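Local coordinates for protein 2-oxoglutarate-dependent dioxygenase DAO (Oryza sativa subsp. indica, PDB 6KUN) that probably oxidises the auxin indole-3-acetic acid irreversibly to inactive 2-oxoindole-3-acetic acid, using iron(II) and 2-oxoglutarate, at residues A18-T21 with A22-R25; H39-P43 with G44-E48; R273-Y277 with D278-R282. All coordinates share one frame; numbering follows the deposited sequence.

In the fold
Along the chain of this jelly-roll 2-oxoglutarate oxygenase the three contacts follow one another in order. Contact 1 forms the first two turns of helix 18-30, inside the beta-alpha-beta unit of strands 6-8 and 33-37. Contact 2 follows strand 33-37 and starts helix 43-57. Both belong to the N-terminal region, with centres about 25 Å apart and nearest atoms about 10 Å apart. Contact 3 comes near the C-terminus, where strand 275-276 runs into helix 277-287. Its centre is about 30 Å from that of contact 1 and about 35 Å from that of contact 2, across the chain's centre from the latter. Contact 3 alone carries a residue of the auxin pocket; the others build the N-terminal part of the fold.

Contact 1: A18-T21 with A22-R25; sequences AEET and ARLR
Glu20 and Arg23 meet on one side of helix 18-30, three residues apart, in an intrahelical salt bridge. Glu20 OE2 lies 3.0 Å from Arg23 NH1, at the edge of the guanidinium and in its plane. Glu20 OE1 is 3.2 Å from the same Arg23 NH1, so this one nitrogen sits near both oxygens of the acid. The carboxylate is turned 56° from the guanidinium plane, so the two flat groups do not lie against each other. The hydrogen bond within this pair is weak, with an angle of 145° at the hydrogen. The Glu20 chain sets out with CG anti to the backbone N (chi1 -165°) and then bends at chi2, which brings the carboxylate back toward Arg23. Arg23 bends at chi3, and its NH1 turns toward the acid. On the way Arg23 CG passes close to the backbone, 3.2 Å from Glu19 O.

Four backbone hydrogen bonds, i to i+4, carry the helix through these residues. Ala22 N to Ala18 O is 3.1 Å, and Leu24 N to Glu20 O is 2.9 Å. Arg23 N bonds to Glu19 O and Arg25 N to Thr21 O in the same way.

Outside the pair, Glu20 OE1 accepts from Asp8 N, Arg23 NH1 also donates to Ala6 O, and Thr21 OG1 bonds back to Gly13 O. In this connecting helix of the beta-alpha-beta unit, Glu20 and Arg23 thus touch strand 6-8, while Leu24 packs on helix 111-138 and Arg25 NE donates to Ser138 O at the end of that helix.

Contact 2: H39-P43 with G44-E48; sequences HGVPP and GLQAE
Pro42 and Pro43 lead into Gly44 in a proline-led helix start, with Pro42 at the N-cap and Pro43 opening helix 43-57.

Gly44 stands in the first turn, next to Pro43. Here the helix end also reaches the dimer partner: Pro43 packs on Gly44 of the second subunit.

Leu45 comes next. It lies alongside the N-cap proline and points the same way, with CB 4.0 Å from Pro42 CG. Its CD2 is 4.2 Å from Val41 CG1. Both Leu45 and Pro42 also touch Arg123 of helix 111-138.

Gln46 makes two bonds to the loop. Its backbone N donates to Pro42 O at 3.1 Å. Its NE2 donates to Val41 O at 2.9 Å. That donor lies well above the carbonyl plane, and the angle at the hydrogen is 139°. CG starts anti to the carbonyl carbon (chi1 -67°) and the chain runs extended, which carries the amide past Pro42 to Val41. There Gln46 NE2 also lies at the edge of the His39 ring, near its plane and 3.8 Å from His39 CE1, with the amide plane turned well away from the ring. CG touches Val41 CG1 on the way, the two side chains crossing at about a right angle. An alanine here would lack the NE2 hydrogen bond and is likely to leave Val41 O without this partner and Val41 CG1 less covered.

Ala47 N closes the turn on Pro43 O at 2.9 Å. Back in the loop, His39 NE2 donates to Gly209 O, while His39 ND1 accepts Val41 N at 3.1 Å, only 4° out of the ring plane.

Contact 3: R273-Y277 with D278-R282; sequences REFKY and DDYRR. With IAC (1H-indol-3-ylacetic acid), chain H.
Tyr277 and Arg281 form the main side-chain contact at the start of helix 277-287, and it is a CH-pi one. Arg281 CG sits over one face of the Tyr277 ring, 4.1 Å from the centroid and 22° off the ring normal. Arg281 CD comes close to the rim, 3.6 Å from Tyr277 CE2. Tyr277 has its own CG anti to the backbone N (chi1 174°), which sends the ring toward Arg281. The arginine chain crosses it at a slant.

An apolar pair lies on another side of the turn. Phe275 CE2 meets Tyr280 CB at 3.5 Å. The side chains lie alongside, their rings set obliquely with planes 54° apart. Phe275 also packs on Val257 and Ala221.

The hydrogen bonds begin the helix. Lys276 is the N-cap, and its O takes Tyr280 N at 3.0 Å. Tyr277 O takes Arg281 N at 2.9 Å. A water links Lys276 N to Asp279 OD2, accepting from the first and donating to the second.

The two tyrosine hydroxyls are tied to other parts of the chain. Tyr277 OH is hydrogen-bonded to Ser176 OG, and Tyr280 OH to Asp217 OD2.

The chemistry implies a link between fold and substrate. The aliphatic part of Arg281 rests on a ring held at its hydroxyl by Ser176, a pocket residue. Arg281 NE lies 3.4 Å from C8 of the bound indole-3-acetic acid, against the ligand's carbons, though the detailed placement is doubtful. With Arg154, Arg284 and Arg290 also lining it, the pocket is consistent with one made for an acidic ligand.

Contact 1: A18-T21 with A22-R25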
loop_
_atom_site.group_PDB
_atom_site.type_symbol
_atom_site.label_atom_id
_atom_site.label_comp_id
_atom_site.label_asym_id
_atom_site.label_seq_id
_atom_site.Cartn_x
_atom_site.Cartn_y
_atom_site.Cartn_z
ATOM N N ALA B 18 20.887 -22.452 -6.676
ATOM C CA ALA B 18 21.915 -22.794 -5.711
ATOM C C ALA B 18 22.546 -21.533 -5.147
ATOM O O ALA B 18 22.826 -21.461 -3.948
ATOM C CB ALA B 18 22.991 -23.669 -6.367
ATOM N N GLU B 19 22.760 -20.531 -5.994
ATOM C CA GLU B 19 23.306 -19.280 -5.513
ATOM C C GLU B 19 22.347 -18.583 -4.553
ATOM O O GLU B 19 22.795 -17.948 -3.574
ATOM C CB GLU B 19 23.644 -18.389 -6.709
ATOM C CG GLU B 19 24.230 -17.048 -6.310
ATOM C CD GLU B 19 24.446 -16.133 -7.467
ATOM O OE1 GLU B 19 24.057 -16.502 -8.601
ATOM O OE2 GLU B 19 25.027 -15.052 -7.255
ATOM N N GLU B 20 21.036 -18.690 -4.809
ATOM C CA GLU B 20 20.047 -17.996 -3.967
ATOM C C GLU B 20 19.939 -18.677 -2.609
ATOM O O GLU B 20 19.781 -18.005 -1.573
ATOM C CB GLU B 20 18.689 -17.959 -4.643
ATOM C CG GLU B 20 17.660 -16.973 -4.048
ATOM C CD GLU B 20 18.002 -15.544 -4.346
ATOM O OE1 GLU B 20 17.186 -14.664 -4.005
ATOM O OE2 GLU B 20 19.081 -15.286 -4.922
ATOM N N THR B 21 20.019 -20.016 -2.598
ATOM C CA THR B 21 20.001 -20.765 -1.353
ATOM C C THR B 21 21.203 -20.424 -0.479
ATOM O O THR B 21 21.088 -20.314 0.749
ATOM C CB THR B 21 19.980 -22.259 -1.684
ATOM O OG1 THR B 21 18.709 -22.598 -2.283
ATOM C CG2 THR B 21 20.184 -23.097 -0.448
ATOM N N ALA B 22 22.364 -20.259 -1.096
ATOM C CA ALA B 22 23.531 -19.872 -0.342
ATOM C C ALA B 22 23.414 -18.440 0.146
ATOM O O ALA B 22 23.937 -18.107 1.214
ATOM C CB ALA B 22 24.787 -20.020 -1.189
ATOM N N ARG B 23 22.749 -17.572 -0.612
ATOM C CA ARG B 23 22.491 -16.230 -0.106
ATOM C C ARG B 23 21.579 -16.290 1.105
ATOM O O ARG B 23 21.745 -15.515 2.052
ATOM C CB ARG B 23 21.871 -15.348 -1.193
ATOM C CG ARG B 23 22.870 -14.967 -2.294
ATOM C CD ARG B 23 22.317 -13.886 -3.221
ATOM N NE ARG B 23 21.864 -12.730 -2.472
ATOM C CZ ARG B 23 20.603 -12.300 -2.436
ATOM N NH1 ARG B 23 19.656 -12.901 -3.145
ATOM N NH2 ARG B 23 20.317 -11.263 -1.705
ATOM N N LEU B 24 20.592 -17.187 1.065
ATOM C CA LEU B 24 19.684 -17.385 2.193
ATOM C C LEU B 24 20.454 -17.789 3.440
ATOM O O LEU B 24 20.293 -17.191 4.502
ATOM C CB LEU B 24 18.647 -18.463 1.841
ATOM C CG LEU B 24 17.741 -18.924 2.993
ATOM C CD1 LEU B 24 17.143 -17.734 3.651
ATOM C CD2 LEU B 24 16.656 -19.849 2.462
ATOM N N ARG B 25 21.326 -18.799 3.314
ATOM C CA ARG B 25 22.033 -19.291 4.499
ATOM C C ARG B 25 22.946 -18.206 5.039
ATOM O O ARG B 25 23.023 -17.980 6.261
ATOM C CB ARG B 25 22.819 -20.554 4.167
ATOM C CG ARG B 25 23.592 -21.129 5.397
ATOM C CD ARG B 25 24.848 -21.954 4.987
ATOM N NE ARG B 25 24.461 -22.780 3.871
ATOM C CZ ARG B 25 24.972 -22.718 2.652
ATOM N NH1 ARG B 25 25.984 -21.891 2.339
ATOM N NH2 ARG B 25 24.459 -23.507 1.725
#

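Contact 2: H39-P43 with G44-E48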
loop_
_atom_site.group_PDB
_atom_site.type_symbol
_atom_site.label_atom_id
_atom_site.label_comp_id
_atom_site.label_asym_id
_atom_site.label_seq_id
_atom_site.Cartn_x
_atom_site.Cartn_y
_atom_site.Cartn_z
ATOM N N HIS B 39 6.907 -15.116 -2.785
ATOM C CA HIS B 39 6.263 -15.887 -1.740
ATOM C C HIS B 39 4.866 -16.354 -2.118
ATOM O O HIS B 39 4.274 -17.164 -1.386
ATOM C CB HIS B 39 6.193 -15.010 -0.486
ATOM C CG HIS B 39 5.682 -13.639 -0.770
ATOM N ND1 HIS B 39 4.399 -13.412 -1.225
ATOM C CD2 HIS B 39 6.305 -12.436 -0.773
ATOM C CE1 HIS B 39 4.235 -12.115 -1.432
ATOM N NE2 HIS B 39 5.377 -11.504 -1.168
ATOM N N GLY B 40 4.308 -15.829 -3.199
ATOM C CA GLY B 40 3.059 -16.315 -3.720
ATOM C C GLY B 40 1.805 -15.854 -3.010
ATOM O O GLY B 40 0.717 -16.322 -3.381
ATOM N N VAL B 41 1.906 -14.999 -1.991
ATOM C CA VAL B 41 0.700 -14.421 -1.376
ATOM C C VAL B 41 0.167 -13.389 -2.364
ATOM O O VAL B 41 0.872 -12.422 -2.720
ATOM C CB VAL B 41 0.969 -13.778 -0.010
ATOM C CG1 VAL B 41 -0.343 -13.407 0.674
ATOM C CG2 VAL B 41 1.754 -14.721 0.895
ATOM N N PRO B 42 -1.046 -13.555 -2.861
ATOM C CA PRO B 42 -1.507 -12.712 -3.969
ATOM C C PRO B 42 -1.736 -11.273 -3.498
ATOM O O PRO B 42 -2.079 -11.050 -2.333
ATOM C CB PRO B 42 -2.809 -13.383 -4.432
ATOM C CG PRO B 42 -3.166 -14.405 -3.372
ATOM C CD PRO B 42 -1.907 -14.747 -2.643
ATOM N N PRO B 43 -1.532 -10.290 -4.379
ATOM C CA PRO B 43 -1.720 -8.880 -3.991
ATOM C C PRO B 43 -3.124 -8.515 -3.554
ATOM O O PRO B 43 -3.314 -7.647 -2.688
ATOM C CB PRO B 43 -1.365 -8.111 -5.286
ATOM C CG PRO B 43 -0.452 -9.014 -6.026
ATOM C CD PRO B 43 -0.932 -10.420 -5.726
ATOM N N GLY B 44 -4.125 -9.113 -4.177
ATOM C CA GLY B 44 -5.478 -8.842 -3.770
ATOM C C GLY B 44 -5.707 -9.242 -2.330
ATOM O O GLY B 44 -6.328 -8.495 -1.567
ATOM N N LEU B 45 -5.219 -10.422 -1.937
ATOM C CA LEU B 45 -5.384 -10.873 -0.558
ATOM C C LEU B 45 -4.633 -9.960 0.399
ATOM O O LEU B 45 -5.143 -9.593 1.456
ATOM C CB LEU B 45 -4.883 -12.326 -0.427
ATOM C CG LEU B 45 -5.021 -12.890 0.984
ATOM C CD1 LEU B 45 -6.482 -12.878 1.472
ATOM C CD2 LEU B 45 -4.472 -14.278 1.030
ATOM N N GLN B 46 -3.415 -9.554 0.040
ATOM C CA GLN B 46 -2.701 -8.628 0.913
ATOM C C GLN B 46 -3.479 -7.336 1.094
ATOM O O GLN B 46 -3.475 -6.753 2.186
ATOM C CB GLN B 46 -1.324 -8.326 0.325
ATOM C CG GLN B 46 -0.405 -9.503 0.326
ATOM C CD GLN B 46 0.885 -9.139 -0.307
ATOM O OE1 GLN B 46 1.543 -8.203 0.142
ATOM N NE2 GLN B 46 1.240 -9.828 -1.379
ATOM N N ALA B 47 -4.116 -6.845 0.031
ATOM C CA ALA B 47 -4.878 -5.603 0.146
ATOM C C ALA B 47 -6.113 -5.807 1.023
ATOM O O ALA B 47 -6.474 -4.959 1.846
ATOM C CB ALA B 47 -5.308 -5.115 -1.248
ATOM N N GLU B 48 -6.782 -6.916 0.841
ATOM C CA GLU B 48 -7.977 -7.173 1.647
ATOM C C GLU B 48 -7.616 -7.326 3.126
ATOM O O GLU B 48 -8.374 -6.883 4.007
ATOM C CB GLU B 48 -8.677 -8.428 1.122
ATOM C CG GLU B 48 -9.093 -8.303 -0.323
ATOM C CD GLU B 48 -9.592 -9.598 -0.910
ATOM O OE1 GLU B 48 -9.716 -10.583 -0.155
ATOM O OE2 GLU B 48 -9.852 -9.629 -2.134
#

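Contact 3: R273-Y277 with D278-R282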
loop_
_atom_site.group_PDB
_atom_site.type_symbol
_atom_site.label_atom_id
_atom_site.label_comp_id
_atom_site.label_asym_id
_atom_site.label_seq_id
_atom_site.Cartn_x
_atom_site.Cartn_y
_atom_site.Cartn_z
ATOM N N ARG B 273 22.496 -27.895 25.352
ATOM C CA ARG B 273 21.786 -29.099 25.769
ATOM C C ARG B 273 20.389 -29.077 25.163
ATOM O O ARG B 273 19.851 -28.010 24.825
ATOM C CB ARG B 273 21.721 -29.188 27.303
ATOM C CG ARG B 273 20.617 -28.414 27.949
ATOM C CD ARG B 273 20.857 -28.257 29.458
ATOM N NE ARG B 273 22.077 -27.505 29.738
ATOM C CZ ARG B 273 22.251 -26.711 30.790
ATOM N NH1 ARG B 273 21.276 -26.548 31.672
ATOM N NH2 ARG B 273 23.392 -26.066 30.944
ATOM N N GLU B 274 19.800 -30.266 25.027
ATOM C CA GLU B 274 18.395 -30.365 24.643
ATOM C C GLU B 274 17.537 -29.700 25.720
ATOM O O GLU B 274 17.854 -29.782 26.915
ATOM C CB GLU B 274 17.967 -31.819 24.461
ATOM C CG GLU B 274 18.719 -32.565 23.366
ATOM C CD GLU B 274 18.214 -33.982 23.153
ATOM O OE1 GLU B 274 17.369 -34.458 23.941
ATOM O OE2 GLU B 274 18.682 -34.627 22.199
ATOM N N PHE B 275 16.470 -29.009 25.286
ATOM C CA PHE B 275 15.560 -28.353 26.200
ATOM C C PHE B 275 14.154 -28.315 25.614
ATOM O O PHE B 275 13.934 -28.443 24.397
ATOM C CB PHE B 275 16.066 -26.955 26.607
ATOM C CG PHE B 275 16.187 -25.967 25.456
ATOM C CD1 PHE B 275 17.362 -25.895 24.710
ATOM C CD2 PHE B 275 15.156 -25.110 25.156
ATOM C CE1 PHE B 275 17.470 -24.994 23.666
ATOM C CE2 PHE B 275 15.251 -24.199 24.128
ATOM C CZ PHE B 275 16.399 -24.153 23.382
ATOM N N LYS B 276 13.181 -28.149 26.530
ATOM C CA LYS B 276 11.794 -27.935 26.163
ATOM C C LYS B 276 11.561 -26.448 25.925
ATOM O O LYS B 276 11.886 -25.611 26.784
ATOM C CB LYS B 276 10.865 -28.418 27.285
ATOM C CG LYS B 276 10.911 -29.939 27.517
ATOM C CD LYS B 276 10.297 -30.720 26.347
ATOM C CE LYS B 276 9.900 -32.139 26.760
ATOM N NZ LYS B 276 9.066 -32.169 28.010
ATOM N N TYR B 277 10.948 -26.129 24.783
ATOM C CA TYR B 277 10.702 -24.739 24.430
ATOM C C TYR B 277 9.918 -24.006 25.518
ATOM O O TYR B 277 10.277 -22.880 25.920
ATOM C CB TYR B 277 9.953 -24.689 23.102
ATOM C CG TYR B 277 9.535 -23.297 22.733
ATOM C CD1 TYR B 277 10.491 -22.320 22.528
ATOM C CD2 TYR B 277 8.189 -22.951 22.579
ATOM C CE1 TYR B 277 10.135 -21.041 22.200
ATOM C CE2 TYR B 277 7.831 -21.679 22.227
ATOM C CZ TYR B 277 8.795 -20.715 22.045
ATOM O OH TYR B 277 8.446 -19.421 21.695
ATOM N N ASP B 278 8.876 -24.659 26.022
ATOM C CA ASP B 278 8.098 -24.122 27.129
ATOM C C ASP B 278 9.009 -23.705 28.279
ATOM O O ASP B 278 8.901 -22.591 28.792
ATOM C CB ASP B 278 7.074 -25.150 27.613
ATOM C CG ASP B 278 6.043 -24.549 28.548
ATOM O OD1 ASP B 278 5.240 -23.708 28.090
ATOM O OD2 ASP B 278 6.034 -24.916 29.742
ATOM N N ASP B 279 9.909 -24.599 28.681
ATOM C CA ASP B 279 10.844 -24.294 29.755
ATOM C C ASP B 279 11.739 -23.109 29.400
ATOM O O ASP B 279 12.118 -22.319 30.265
ATOM C CB ASP B 279 11.700 -25.518 30.082
ATOM C CG ASP B 279 10.899 -26.641 30.755
ATOM O OD1 ASP B 279 9.762 -26.387 31.203
ATOM O OD2 ASP B 279 11.412 -27.787 30.786
ATOM N N TYR B 280 12.141 -22.993 28.137
ATOM C CA TYR B 280 12.979 -21.859 27.768
ATOM C C TYR B 280 12.202 -20.553 27.876
ATOM O O TYR B 280 12.746 -19.547 28.343
ATOM C CB TYR B 280 13.557 -22.048 26.352
ATOM C CG TYR B 280 14.427 -20.894 25.969
ATOM C CD1 TYR B 280 15.582 -20.588 26.689
ATOM C CD2 TYR B 280 14.057 -20.057 24.934
ATOM C CE1 TYR B 280 16.346 -19.485 26.358
ATOM C CE2 TYR B 280 14.810 -18.970 24.604
ATOM C CZ TYR B 280 15.943 -18.692 25.310
ATOM O OH TYR B 280 16.661 -17.592 24.947
ATOM N N ARG B 281 10.912 -20.559 27.485
ATOM C CA ARG B 281 10.074 -19.372 27.685
ATOM C C ARG B 281 9.983 -18.968 29.152
ATOM O O ARG B 281 10.096 -17.786 29.483
ATOM C CB ARG B 281 8.678 -19.629 27.135
ATOM C CG ARG B 281 8.595 -19.626 25.643
ATOM C CD ARG B 281 7.147 -19.746 25.165
ATOM N NE ARG B 281 6.298 -18.642 25.605
ATOM C CZ ARG B 281 4.965 -18.678 25.584
ATOM N NH1 ARG B 281 4.356 -19.758 25.141
ATOM N NH2 ARG B 281 4.263 -17.642 25.994
ATOM N N ARG B 282 9.747 -19.945 30.038
ATOM C CA ARG B 282 9.774 -19.692 31.472
ATOM C C ARG B 282 11.068 -19.008 31.874
ATOM O O ARG B 282 11.061 -18.012 32.612
ATOM C CB ARG B 282 9.651 -21.001 32.245
ATOM C CG ARG B 282 8.380 -21.747 32.082
ATOM C CD ARG B 282 8.404 -22.998 32.996
ATOM N NE ARG B 282 8.621 -22.654 34.401
ATOM C CZ ARG B 282 7.646 -22.480 35.288
ATOM N NH1 ARG B 282 6.379 -22.613 34.925
ATOM N NH2 ARG B 282 7.913 -22.169 36.538
HETATM C C IAC H . 9.170 -14.419 25.538
HETATM C C1 IAC H . 7.851 -14.155 25.695
HETATM C C2 IAC H . 7.424 -13.023 26.436
HETATM C C3 IAC H . 8.357 -12.183 26.992
HETATM C C4 IAC H . 9.704 -12.448 26.819
HETATM C C5 IAC H . 10.090 -13.564 26.119
HETATM C C7 IAC H . 7.165 -15.118 25.059
HETATM C C8 IAC H . 8.058 -16.008 24.491
HETATM C C17 IAC H . 5.675 -15.393 24.878
HETATM C C18 IAC H . 5.054 -14.575 23.760
HETATM N N IAC H . 9.307 -15.568 24.794
HETATM O O2 IAC H . 3.871 -14.161 23.911
HETATM O O3 IAC H . 5.696 -14.340 22.700
HETATM O O HOH W 1 13.942 -28.066 29.378
#